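Local coordinates for delta-aminolevulinic acid dehydratase (Toxoplasma gondii ME49, PDB 3OBK), which catalyses the condensation of two molecules of 5-aminolevulinate into porphobilinogen, an early step of tetrapyrrole biosynthesis, and forms an octamer, at residues 44-49 with 85-90; 128-133 with 176-181; 156-161 with 184-189; 189-194 with 257-262; 271-276 with 321-326. All blocks are in the same frame, centred on the assembly; numbering follows the deposited sequence.

Interaction 1: residues 44-49 with 85-90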
# COMPACT_ATOMS: atom_id res chain seq x y z
N SER A 44 6.58 14.72 30.68
CA SER A 44 7.07 13.35 30.81
C SER A 44 7.40 12.67 29.46
O SER A 44 7.80 11.48 29.45
CB SER A 44 6.07 12.51 31.59
OG SER A 44 4.94 12.20 30.83
N SER A 45 7.24 13.41 28.35
CA SER A 45 7.74 13.00 27.06
C SER A 45 9.12 13.62 26.79
O SER A 45 9.73 13.36 25.75
CB SER A 45 6.75 13.37 25.93
OG SER A 45 5.49 12.67 26.05
N LEU A 46 9.65 14.41 27.72
CA LEU A 46 10.97 15.02 27.53
C LEU A 46 12.06 14.28 28.34
O LEU A 46 11.83 13.87 29.47
CB LEU A 46 10.94 16.50 27.94
CG LEU A 46 9.81 17.36 27.33
CD1 LEU A 46 9.87 18.81 27.80
CD2 LEU A 46 9.78 17.27 25.75
N ILE A 47 13.22 14.12 27.70
CA ILE A 47 14.41 13.56 28.31
C ILE A 47 15.41 14.70 28.48
O ILE A 47 15.70 15.45 27.53
CB ILE A 47 15.03 12.48 27.40
CG1 ILE A 47 14.00 11.40 27.04
CG2 ILE A 47 16.15 11.83 28.06
CD1 ILE A 47 14.47 10.43 26.00
N TYR A 48 15.98 14.83 29.68
CA TYR A 48 16.87 15.94 29.98
C TYR A 48 18.31 15.44 30.05
O TYR A 48 18.65 14.62 30.90
CB TYR A 48 16.46 16.56 31.33
CG TYR A 48 17.14 17.85 31.74
CD1 TYR A 48 17.62 18.74 30.80
CD2 TYR A 48 17.26 18.20 33.09
CE1 TYR A 48 18.22 19.92 31.17
CE2 TYR A 48 17.85 19.41 33.48
CZ TYR A 48 18.33 20.26 32.50
OH TYR A 48 18.96 21.44 32.79
N PRO A 49 19.17 15.93 29.14
CA PRO A 49 20.53 15.42 29.15
C PRO A 49 21.50 16.32 29.92
O PRO A 49 21.53 17.52 29.70
CB PRO A 49 20.91 15.36 27.66
CG PRO A 49 19.73 15.88 26.89
CD PRO A 49 18.93 16.68 27.91
N TYR A 85 9.37 19.58 38.07
CA TYR A 85 8.57 20.14 37.00
C TYR A 85 7.94 19.05 36.14
O TYR A 85 7.26 19.38 35.20
CB TYR A 85 9.43 21.10 36.17
CG TYR A 85 9.83 22.35 36.94
CD1 TYR A 85 8.86 23.13 37.55
CD2 TYR A 85 11.17 22.77 37.05
CE1 TYR A 85 9.19 24.28 38.25
CE2 TYR A 85 11.51 23.94 37.78
CZ TYR A 85 10.49 24.68 38.38
OH TYR A 85 10.69 25.85 39.13
N GLY A 86 8.16 17.78 36.45
CA GLY A 86 7.58 16.68 35.71
C GLY A 86 8.52 15.90 34.79
O GLY A 86 8.07 14.98 34.05
N ILE A 87 9.81 16.24 34.78
CA ILE A 87 10.70 15.49 33.92
C ILE A 87 10.98 14.23 34.67
O ILE A 87 11.28 14.26 35.86
CB ILE A 87 12.03 16.20 33.65
CG1 ILE A 87 11.81 17.57 32.98
CG2 ILE A 87 12.95 15.30 32.79
CD1 ILE A 87 11.31 17.46 31.53
N LYS A 88 10.87 13.10 34.02
CA LYS A 88 11.16 11.84 34.70
C LYS A 88 12.41 11.15 34.17
O LYS A 88 12.99 10.33 34.89
CB LYS A 88 9.92 10.91 34.66
CG LYS A 88 8.99 11.08 35.91
CD LYS A 88 7.63 11.60 35.59
CE LYS A 88 6.66 11.38 36.76
NZ LYS A 88 5.90 10.06 36.68
N ALA A 89 12.86 11.51 32.97
CA ALA A 89 13.97 10.79 32.32
C ALA A 89 15.19 11.66 32.06
O ALA A 89 15.10 12.72 31.47
CB ALA A 89 13.51 10.18 31.01
N PHE A 90 16.34 11.15 32.45
CA PHE A 90 17.57 11.92 32.47
C PHE A 90 18.68 11.10 31.87
O PHE A 90 18.87 9.93 32.22
CB PHE A 90 17.94 12.30 33.91
CG PHE A 90 16.88 13.04 34.64
CD1 PHE A 90 16.90 14.40 34.69
CD2 PHE A 90 15.84 12.37 35.24
CE1 PHE A 90 15.92 15.09 35.34
CE2 PHE A 90 14.85 13.05 35.88
CZ PHE A 90 14.88 14.41 35.92
O HOH W 1 10.56 12.45 31.27

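Interaction 2: residues 128-133 with 176-181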
# COMPACT_ATOMS: atom_id res chain seq x y z
N ASP A 128 13.21 6.24 42.28
CA ASP A 128 12.37 5.96 41.12
C ASP A 128 12.75 6.75 39.86
O ASP A 128 12.01 6.75 38.86
CB ASP A 128 10.91 6.24 41.48
CG ASP A 128 10.63 7.71 41.76
OD1 ASP A 128 9.45 8.06 41.90
OD2 ASP A 128 11.58 8.52 41.84
N VAL A 129 13.90 7.45 39.89
CA VAL A 129 14.32 8.28 38.74
C VAL A 129 14.58 7.38 37.54
O VAL A 129 15.06 6.25 37.70
CB VAL A 129 15.61 9.15 39.07
CG1 VAL A 129 16.87 8.26 39.23
CG2 VAL A 129 15.85 10.25 38.01
N LEU A 130 14.27 7.86 36.34
CA LEU A 130 14.64 7.13 35.11
C LEU A 130 16.01 7.59 34.53
O LEU A 130 16.15 8.72 34.09
CB LEU A 130 13.53 7.27 34.08
CG LEU A 130 13.49 6.21 32.99
CD1 LEU A 130 13.11 4.87 33.63
CD2 LEU A 130 12.51 6.60 31.89
N LEU A 131 17.01 6.71 34.55
CA LEU A 131 18.35 7.07 34.07
C LEU A 131 18.74 6.35 32.79
O LEU A 131 18.60 5.15 32.68
CB LEU A 131 19.40 6.78 35.15
CG LEU A 131 19.15 7.40 36.52
CD1 LEU A 131 20.30 7.09 37.47
CD2 LEU A 131 18.89 8.92 36.41
N LEU A 132 19.23 7.11 31.82
CA LEU A 132 19.65 6.59 30.53
C LEU A 132 21.12 6.96 30.38
O LEU A 132 21.45 8.13 30.38
CB LEU A 132 18.85 7.25 29.40
CG LEU A 132 17.35 7.00 29.16
CD1 LEU A 132 16.54 7.13 30.47
CD2 LEU A 132 16.80 7.97 28.05
N ALA A 133 21.99 5.97 30.29
CA ALA A 133 23.44 6.20 30.22
C ALA A 133 23.89 5.94 28.79
O ALA A 133 23.47 4.96 28.19
CB ALA A 133 24.16 5.28 31.16
N GLY A 176 22.95 0.60 38.08
CA GLY A 176 21.55 1.01 38.26
C GLY A 176 20.92 1.67 37.03
O GLY A 176 19.75 2.01 37.08
N ALA A 177 21.66 1.88 35.94
CA ALA A 177 21.07 2.46 34.75
C ALA A 177 19.83 1.71 34.29
O ALA A 177 19.85 0.49 34.20
CB ALA A 177 22.09 2.48 33.63
N ASP A 178 18.77 2.45 33.98
CA ASP A 178 17.50 1.85 33.56
C ASP A 178 17.54 1.49 32.09
O ASP A 178 17.01 0.43 31.68
CB ASP A 178 16.35 2.81 33.81
CG ASP A 178 16.15 3.09 35.28
OD1 ASP A 178 15.58 2.21 35.97
OD2 ASP A 178 16.57 4.17 35.75
N MET A 179 18.16 2.37 31.30
CA MET A 179 18.39 2.18 29.89
C MET A 179 19.86 2.40 29.57
O MET A 179 20.46 3.35 30.05
CB MET A 179 17.61 3.21 29.06
CG MET A 179 16.10 3.36 29.26
SD MET A 179 15.23 4.08 27.78
CE MET A 179 15.47 2.71 26.63
N VAL A 180 20.44 1.56 28.72
CA VAL A 180 21.71 1.91 28.08
C VAL A 180 21.37 2.39 26.66
O VAL A 180 20.48 1.86 26.01
CB VAL A 180 22.73 0.74 28.10
CG1 VAL A 180 23.02 0.33 29.57
CG2 VAL A 180 22.22 -0.44 27.32
N CYS A 181 22.10 3.41 26.21
CA CYS A 181 21.84 4.08 24.93
C CYS A 181 23.07 4.09 24.04
O CYS A 181 23.86 5.02 24.11
CB CYS A 181 21.41 5.51 25.22
SG CYS A 181 20.08 5.59 26.45

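Interaction 3: residues 156-161 with 184-189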
# COMPACT_ATOMS: atom_id res chain seq x y z
N ILE A 156 38.47 2.65 12.82
CA ILE A 156 37.69 2.35 14.00
C ILE A 156 37.18 0.93 13.87
O ILE A 156 36.21 0.69 13.18
CB ILE A 156 36.50 3.32 14.14
CG1 ILE A 156 36.99 4.76 14.46
CG2 ILE A 156 35.56 2.82 15.23
CD1 ILE A 156 37.56 5.56 13.28
N VAL A 157 37.81 -0.01 14.56
CA VAL A 157 37.56 -1.43 14.34
C VAL A 157 36.30 -1.87 15.04
O VAL A 157 36.14 -1.65 16.23
CB VAL A 157 38.77 -2.33 14.77
CG1 VAL A 157 40.03 -1.90 14.04
CG2 VAL A 157 38.98 -2.32 16.26
N ASN A 158 35.43 -2.51 14.26
CA ASN A 158 34.07 -2.73 14.68
C ASN A 158 33.89 -3.68 15.84
O ASN A 158 33.33 -3.32 16.87
CB ASN A 158 33.23 -3.25 13.53
CG ASN A 158 31.76 -3.07 13.79
OD1 ASN A 158 31.23 -1.97 13.56
ND2 ASN A 158 31.09 -4.11 14.30
N ASP A 159 34.35 -4.91 15.66
CA ASP A 159 33.99 -5.99 16.54
C ASP A 159 34.68 -5.90 17.90
O ASP A 159 34.11 -6.25 18.93
CB ASP A 159 34.36 -7.31 15.87
CG ASP A 159 33.59 -7.54 14.58
OD1 ASP A 159 32.67 -6.76 14.24
OD2 ASP A 159 33.92 -8.54 13.91
N LEU A 160 35.91 -5.42 17.89
CA LEU A 160 36.65 -5.26 19.12
C LEU A 160 35.98 -4.12 19.89
O LEU A 160 35.87 -4.17 21.13
CB LEU A 160 38.13 -4.99 18.80
CG LEU A 160 39.03 -4.77 20.02
CD1 LEU A 160 38.97 -6.00 20.97
CD2 LEU A 160 40.47 -4.41 19.60
N THR A 161 35.48 -3.13 19.15
CA THR A 161 34.74 -2.04 19.78
C THR A 161 33.47 -2.55 20.42
O THR A 161 33.17 -2.18 21.54
CB THR A 161 34.45 -0.89 18.81
OG1 THR A 161 35.68 -0.27 18.46
CG2 THR A 161 33.51 0.15 19.46
N ASP A 184 27.13 4.60 19.34
CA ASP A 184 28.42 4.31 18.73
C ASP A 184 28.40 4.11 17.23
O ASP A 184 29.40 4.37 16.58
CB ASP A 184 28.95 3.01 19.32
CG ASP A 184 27.91 1.90 19.28
OD1 ASP A 184 26.94 2.00 20.07
OD2 ASP A 184 28.06 0.97 18.46
N MET A 185 27.29 3.59 16.72
CA MET A 185 27.10 3.25 15.31
C MET A 185 28.03 2.14 14.79
O MET A 185 28.33 2.05 13.59
CB MET A 185 27.11 4.50 14.45
CG MET A 185 25.90 5.41 14.66
SD MET A 185 24.30 4.70 14.17
CE MET A 185 24.37 4.87 12.40
N MET A 186 28.47 1.27 15.69
CA MET A 186 29.15 0.05 15.27
C MET A 186 28.08 -0.86 14.74
O MET A 186 26.94 -0.78 15.15
CB MET A 186 29.86 -0.63 16.43
CG MET A 186 30.99 0.20 17.03
SD MET A 186 32.26 0.65 15.82
CE MET A 186 31.86 2.33 15.29
N ASP A 187 28.45 -1.72 13.81
CA ASP A 187 27.52 -2.68 13.29
C ASP A 187 27.27 -3.77 14.31
O ASP A 187 28.20 -4.28 14.91
CB ASP A 187 28.07 -3.28 12.01
CG ASP A 187 27.93 -2.34 10.86
OD1 ASP A 187 27.00 -1.52 10.89
OD2 ASP A 187 28.77 -2.40 9.93
N GLY A 188 26.01 -4.10 14.51
CA GLY A 188 25.67 -5.27 15.32
C GLY A 188 25.75 -5.09 16.81
O GLY A 188 25.53 -6.04 17.54
N ARG A 189 26.02 -3.89 17.31
CA ARG A 189 26.17 -3.74 18.76
C ARG A 189 24.89 -4.01 19.54
O ARG A 189 24.97 -4.50 20.67
CB ARG A 189 26.81 -2.37 19.14
CG ARG A 189 25.89 -1.19 19.38
CD ARG A 189 25.31 -0.59 18.11
NE ARG A 189 25.17 0.86 18.25
CZ ARG A 189 24.43 1.64 17.47
NH1 ARG A 189 23.73 1.12 16.48
NH2 ARG A 189 24.37 2.95 17.70

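Interaction 4: residues 189-194 with 257-262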
# COMPACT_ATOMS: atom_id res chain seq x y z
N ARG A 189 26.02 -3.89 17.31
CA ARG A 189 26.17 -3.74 18.76
C ARG A 189 24.89 -4.01 19.54
O ARG A 189 24.97 -4.50 20.67
CB ARG A 189 26.81 -2.37 19.14
CG ARG A 189 25.89 -1.19 19.38
CD ARG A 189 25.31 -0.59 18.11
NE ARG A 189 25.17 0.86 18.25
CZ ARG A 189 24.43 1.64 17.47
NH1 ARG A 189 23.73 1.12 16.48
NH2 ARG A 189 24.37 2.95 17.70
N VAL A 190 23.71 -3.71 18.96
CA VAL A 190 22.48 -3.86 19.74
C VAL A 190 22.33 -5.30 20.19
O VAL A 190 22.15 -5.58 21.36
CB VAL A 190 21.19 -3.40 19.01
CG1 VAL A 190 19.99 -3.74 19.87
CG2 VAL A 190 21.23 -1.86 18.71
N SER A 191 22.42 -6.21 19.26
CA SER A 191 22.20 -7.61 19.60
C SER A 191 23.25 -8.12 20.56
O SER A 191 22.93 -8.94 21.42
CB SER A 191 22.24 -8.48 18.34
OG SER A 191 21.89 -9.82 18.65
N ALA A 192 24.49 -7.66 20.38
CA ALA A 192 25.60 -8.16 21.17
C ALA A 192 25.42 -7.67 22.60
O ALA A 192 25.61 -8.45 23.57
CB ALA A 192 26.94 -7.69 20.60
N ILE A 193 25.04 -6.40 22.73
CA ILE A 193 24.82 -5.83 24.06
C ILE A 193 23.63 -6.52 24.70
O ILE A 193 23.67 -6.85 25.86
CB ILE A 193 24.58 -4.31 24.03
CG1 ILE A 193 25.88 -3.61 23.62
CG2 ILE A 193 24.12 -3.88 25.39
CD1 ILE A 193 25.81 -2.21 23.03
N ARG A 194 22.60 -6.76 23.93
CA ARG A 194 21.40 -7.40 24.45
C ARG A 194 21.72 -8.76 25.11
O ARG A 194 21.22 -9.06 26.18
CB ARG A 194 20.37 -7.58 23.34
CG ARG A 194 19.03 -8.17 23.81
CD ARG A 194 18.23 -7.20 24.68
NE ARG A 194 18.56 -7.33 26.10
CZ ARG A 194 18.32 -6.39 27.01
NH1 ARG A 194 18.68 -6.60 28.26
NH2 ARG A 194 17.74 -5.23 26.68
N ALA A 257 15.60 -3.13 15.32
CA ALA A 257 14.36 -3.76 15.75
C ALA A 257 14.54 -5.26 15.93
O ALA A 257 14.18 -5.83 16.97
CB ALA A 257 13.27 -3.51 14.77
N SER A 258 15.08 -5.92 14.91
CA SER A 258 15.15 -7.38 14.96
C SER A 258 16.31 -7.88 15.86
O SER A 258 16.30 -9.03 16.29
CB SER A 258 15.24 -7.97 13.56
OG SER A 258 16.39 -7.50 12.92
N GLU A 259 17.26 -7.00 16.16
CA GLU A 259 18.26 -7.27 17.21
C GLU A 259 17.75 -7.10 18.65
O GLU A 259 18.50 -7.31 19.59
CB GLU A 259 19.51 -6.40 16.98
CG GLU A 259 20.31 -6.83 15.76
CD GLU A 259 21.56 -5.98 15.48
OE1 GLU A 259 22.18 -5.40 16.42
OE2 GLU A 259 21.94 -5.93 14.27
N GLY A 260 16.51 -6.65 18.82
CA GLY A 260 15.89 -6.58 20.16
C GLY A 260 15.79 -5.23 20.90
O GLY A 260 15.41 -5.19 22.08
N ALA A 261 16.11 -4.15 20.22
CA ALA A 261 15.99 -2.81 20.81
C ALA A 261 14.56 -2.58 21.30
O ALA A 261 13.60 -3.13 20.75
CB ALA A 261 16.36 -1.76 19.82
N ASP A 262 14.46 -1.75 22.33
CA ASP A 262 13.22 -1.33 22.94
C ASP A 262 12.72 0.01 22.37
O ASP A 262 11.52 0.29 22.39
CB ASP A 262 13.46 -1.16 24.45
CG ASP A 262 13.86 -2.44 25.14
OD1 ASP A 262 13.00 -3.36 25.20
OD2 ASP A 262 15.01 -2.54 25.64
O HOH W 2 22.91 -2.71 16.00
O HOH W 3 16.54 -4.06 24.27

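Interaction 5: residues 271-276 with 321-326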
# COMPACT_ATOMS: atom_id res chain seq x y z
N PRO A 271 16.74 18.96 11.86
CA PRO A 271 17.10 18.67 10.47
C PRO A 271 16.91 17.23 10.03
O PRO A 271 17.30 16.92 8.93
CB PRO A 271 18.59 19.05 10.39
CG PRO A 271 18.92 19.74 11.66
CD PRO A 271 17.91 19.31 12.67
N TYR A 272 16.34 16.36 10.85
CA TYR A 272 16.13 14.96 10.44
C TYR A 272 14.68 14.48 10.64
O TYR A 272 14.40 13.27 10.70
CB TYR A 272 17.17 14.07 11.12
CG TYR A 272 18.56 14.42 10.62
CD1 TYR A 272 19.07 13.83 9.47
CD2 TYR A 272 19.33 15.40 11.25
CE1 TYR A 272 20.34 14.16 8.98
CE2 TYR A 272 20.60 15.77 10.75
CZ TYR A 272 21.09 15.15 9.61
OH TYR A 272 22.32 15.50 9.09
N LEU A 273 13.74 15.43 10.69
CA LEU A 273 12.34 15.12 10.97
C LEU A 273 11.79 14.22 9.88
O LEU A 273 10.93 13.40 10.14
CB LEU A 273 11.48 16.37 11.16
CG LEU A 273 11.77 17.35 12.35
CD1 LEU A 273 10.77 18.52 12.39
CD2 LEU A 273 11.81 16.61 13.69
N ASP A 274 12.31 14.33 8.67
CA ASP A 274 11.91 13.40 7.59
C ASP A 274 12.28 11.95 7.90
O ASP A 274 11.51 11.04 7.58
CB ASP A 274 12.49 13.79 6.22
CG ASP A 274 13.98 13.81 6.21
OD1 ASP A 274 14.52 14.45 7.13
OD2 ASP A 274 14.62 13.21 5.31
N VAL A 275 13.45 11.74 8.46
CA VAL A 275 13.88 10.40 8.78
C VAL A 275 13.07 9.89 9.97
O VAL A 275 12.64 8.74 10.00
CB VAL A 275 15.37 10.37 9.11
CG1 VAL A 275 15.84 8.95 9.52
CG2 VAL A 275 16.14 10.88 7.91
N LEU A 276 12.85 10.77 10.94
CA LEU A 276 12.03 10.48 12.09
C LEU A 276 10.66 10.01 11.65
O LEU A 276 10.20 8.97 12.10
CB LEU A 276 11.91 11.72 13.00
CG LEU A 276 11.11 11.61 14.28
CD1 LEU A 276 11.71 10.61 15.26
CD2 LEU A 276 11.01 12.99 14.94
N PHE A 321 8.74 18.09 16.86
CA PHE A 321 9.28 16.72 17.06
C PHE A 321 8.18 15.69 17.26
O PHE A 321 8.25 14.52 16.84
CB PHE A 321 10.13 16.66 18.31
CG PHE A 321 11.51 17.08 18.10
CD1 PHE A 321 12.37 16.31 17.32
CD2 PHE A 321 11.99 18.24 18.69
CE1 PHE A 321 13.66 16.73 17.12
CE2 PHE A 321 13.28 18.62 18.50
CZ PHE A 321 14.10 17.89 17.72
N ARG A 322 7.15 16.15 17.95
CA ARG A 322 6.07 15.32 18.32
C ARG A 322 5.17 15.04 17.11
O ARG A 322 4.84 13.90 16.86
CB ARG A 322 5.37 16.03 19.46
CG ARG A 322 4.61 15.15 20.34
CD ARG A 322 5.27 14.70 21.66
NE ARG A 322 4.11 14.04 22.28
CZ ARG A 322 3.89 12.74 22.44
NH1 ARG A 322 2.72 12.33 22.92
NH2 ARG A 322 4.82 11.85 22.22
N ARG A 323 4.82 16.07 16.34
CA ARG A 323 4.05 15.89 15.11
C ARG A 323 4.77 14.94 14.12
O ARG A 323 4.17 14.05 13.54
CB ARG A 323 3.80 17.23 14.45
CG ARG A 323 3.02 17.17 13.13
CD ARG A 323 3.23 18.41 12.22
NE ARG A 323 4.65 18.59 11.99
CZ ARG A 323 5.41 19.62 12.36
NH1 ARG A 323 4.91 20.70 12.92
NH2 ARG A 323 6.71 19.56 12.11
N ALA A 324 6.08 15.15 13.98
CA ALA A 324 6.96 14.37 13.14
C ALA A 324 7.06 12.89 13.56
O ALA A 324 7.43 12.06 12.75
CB ALA A 324 8.32 14.99 13.14
N GLY A 325 6.73 12.56 14.80
CA GLY A 325 6.59 11.15 15.23
C GLY A 325 7.41 10.79 16.46
O GLY A 325 7.59 9.64 16.74
N ALA A 326 7.94 11.76 17.18
CA ALA A 326 8.71 11.45 18.40
C ALA A 326 7.75 11.14 19.54
O ALA A 326 6.92 11.97 19.91
CB ALA A 326 9.60 12.58 18.81

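Interaction 1: residues 44-49 with 85-90
Ser-44 meets Gly-86 and Lys-88 just ahead of two adjacent parallel strands, 46-53 and 89-95, of the TIM barrel. Its CB lies 4.0 Å from Gly-86 O, where Gly-86 ends the preceding helix in a Schellman motif with a positive phi of 105°. The Ser-44 hydroxyl is engaged elsewhere, by Lys-42 and by Glu-353 of the second subunit. Leu-46 works through two parts: its CB packs on Ile-87 CD1 at 3.7 Å, and its carbonyl takes a bond from a water 2.6 Å from Leu-46 O. The same water accepts from Lys-88 N at 2.8 Å, so it bridges the two segments before direct strand pairing begins. Ile-47 sends CG1 alongside Ala-89 CB, 4.2 Å away, and also touches Val-288 of strand 287-291. Tyr-48 then supplies the direct bond: Tyr-48 N to Ala-89 O is 2.9 Å, with an N-H...O angle of 167° and the donor in the carbonyl plane. On the face packed against helix 72-84, CG of Tyr-48 stands opposite the backbone N (chi1 -172°), and this brings the ring beside Phe-90. Phe-90 CE1 comes to the ring's edge, near its plane, 4.1 Å from Tyr-48 CD2; the hydroxyl reaches on to Glu-78. The strand pairing continues through a CA-H...O contact, with Phe-90 CA 3.3 Å from Tyr-48 O.

Interaction 2: residues 128-133 with 176-181
Asp-178 and Ala-133 have the largest areas buried where strands 130-135 and 179-182 run side by side in the parallel TIM barrel, their short segments inclined by 28°. Asp-178 points its CB toward the partner strand, and its carboxylate takes the place of a main-chain acceptor: OD2 receives Leu-131 N at 2.8 Å in a nearly straight bond (173°), on the anti side. Asp-178 OD2 and Val-129 O, two acceptors not bonded to each other, lie 3.2 Å apart; Lys-123, in a salt bridge with the first and a hydrogen bond with the second, probably eases this. The carbonyl of Leu-131 is gripped twice, by Asp-178 N at 3.0 Å and by Met-179 N at 3.1 Å, the latter the straighter bond. Farther along, Ala-133 is bonded through both its N-H and its C=O: Ala-133 N donates to Met-179 O at 3.0 Å, and Ala-133 O accepts from Cys-181 N at 2.9 Å. Its methyl faces Ala-177 CB near helix 114-125. Leu-132 lies on the other sheet face, alongside Met-179 and pointing the same way, with CG 3.8 Å from Met-179 CB. Cys-181 follows on that face, its SG 3.6 Å from Leu-132 CB.

Interaction 3: residues 156-161 with 184-189
Asn-158 and Asp-187 are joined by a pair of hydrogen bonds, in which the side-chain amide of the one reads the backbone of the other. Asp-187 N donates to Asn-158 OD1 at 2.8 Å, in the carbonyl plane and on a lone pair. Asn-158 ND2 returns a bond of 3.0 Å to Asp-187 O, at 167°, and this partner lies almost exactly in the amide plane. Met-186 packs beside this pair: CG rests on Thr-161 CG2 at 3.5 Å, while the bent chain carries CE to Ile-156 CG2 at 3.7 Å, crossing both side chains at about a right angle.

A second shell holds these groups. The other N-H of Asn-158 ND2 goes to Asp-159 OD1 at 3.1 Å, and Thr-161 OG1 donates to Val-157 O at 2.7 Å, which holds chi1 and so the position of the CG2 methyl against Met-186. On the loop, Asp-184 OD2 accepts from Met-186 N at 2.8 Å in an Asx turn, and its OD1 forms a salt bridge with Arg-189 NE. Farther out, Arg-24 of the third subunit bonds to Asn-158 OD1 and, through its backbone N, to Asp-187 OD2. The nearest side-chain atom of Asp-187 is about 4 Å from a bound magnesium ion, too far for direct coordination but consistent with an outer-shell place.

With both N-H groups and the oxygen of Asn-158 engaged, the amide has one evident orientation, and it ties the start of helix 158-175 to the loop between strand 179-182 and helix 189-199, which carries Asp-187 into a subunit interface at the barrel's magnesium end.

Interaction 4: residues 189-194 with 257-262
Glu-259 reaches across to Ser-191 and the first turn of helix 189-199. Its CG lies beside its own backbone N and the chain beyond is extended, which delivers OE1 to Ser-191 N at 3.0 Å (N-H...O 154°), met on the anti side of the carboxylate. A water donates to the same oxygen, 2.8 Å from Glu-259 OE1, and accepts from Val-190 N at 3.2 Å. The carboxylate thus serves amides at the start of a helix, one directly and one through water, and the helix end would probably favour its negative charge. The Ser-191 hydroxyl turns instead to Gln-20 of the second subunit.

Gly-260 follows, closing helix 247-258 with a Schellman motif. Its carbonyl receives a second water, 2.7 Å from Gly-260 O. Ala-261 adds an apolar touch, with CB 4.1 Å from Val-190 CG1, and both side chains also meet Ala-209 of strand 206-213. Asp-262 completes the run: OD2 accepts from that second water at 2.6 Å, and the water accepts from Arg-194 NH2 at 2.9 Å, in the guanidinium plane. The direct salt bridge is long, 4.0 Å from Arg-194 NH2 to Asp-262 OD2, with the two planar groups turned 71° apart, so the link probably runs mainly through the water. Stronger partners lie beyond: Asp-198 for Arg-194, and Arg-25 of the second subunit for Asp-262.

The contact belongs to the outer layer of the TIM barrel, where a helix start and a helix end meet over strand 206-213.

Interaction 5: residues 271-276 with 321-326
Phe-321 O is gripped from its own helix end and touched from the facing one: Ala-326 N donates to it at 2.8 Å, Gly-325 N adds a weak bond of 3.2 Å, and Leu-276 CD2 lies 3.7 Å from it. The Ala-326 bond, with a second from Gly-325 N to Arg-322 O, makes the Schellman motif that ends helix 310-324, in which Gly-325 takes a phi of 127°. No hydrogen bond crosses between the segments, which meet through apolar groups.

Leu-276 does much of the touching with one methyl. With chi1 at -179° CG trails away from the backbone N, and CD2 is carried into the closing turn, 3.8 Å from Ala-324 CB and 4.1 Å from Ala-326 CB. The same methyl comes to the edge of the Phe-321 ring, near its plane. Leu-273, one turn earlier, crosses Phe-321 at about a right angle, with CD2 3.7 Å from Phe-321 CD1 and 3.9 Å from Ala-324 CB. The Ala-324 methyl thus touches both leucine branches, on one side. At the margin, Leu-273 CD1 lies 4.2 Å from Arg-323 NH2, at the guanidinium edge; Arg-323 has its main partner in Asp-274 of the third subunit, and the pair repeats in reverse.

The start of helix 273-282 thus packs on the end of helix 310-324 above strand 287-291, whose Ala-289 is met by Leu-276, Phe-321 and Ala-326.

In the fold
From the N terminus, interaction 1 closes the loop through helix 72-84 by pairing strand 46-53 with strand 89-95. Interaction 2 follows in series and extends the same sheet: strand 89-95 hydrogen-bonds to strand 130-135, joining the two contacts directly. Interaction 3 crosses interaction 2, since in sequence helix 158-175 lies between the two strands and the loop of 184-189 follows the second. Interaction 4 takes over at the shared Arg-189 and spans 63 residues to the end of helix 247-258. Interaction 5 comes last, packing helix 273-282 on the end of helix 310-324 in the barrel's outer layer; Arg-322 there packs against Ser-45 of interaction 1, bringing the chain back to its first contact.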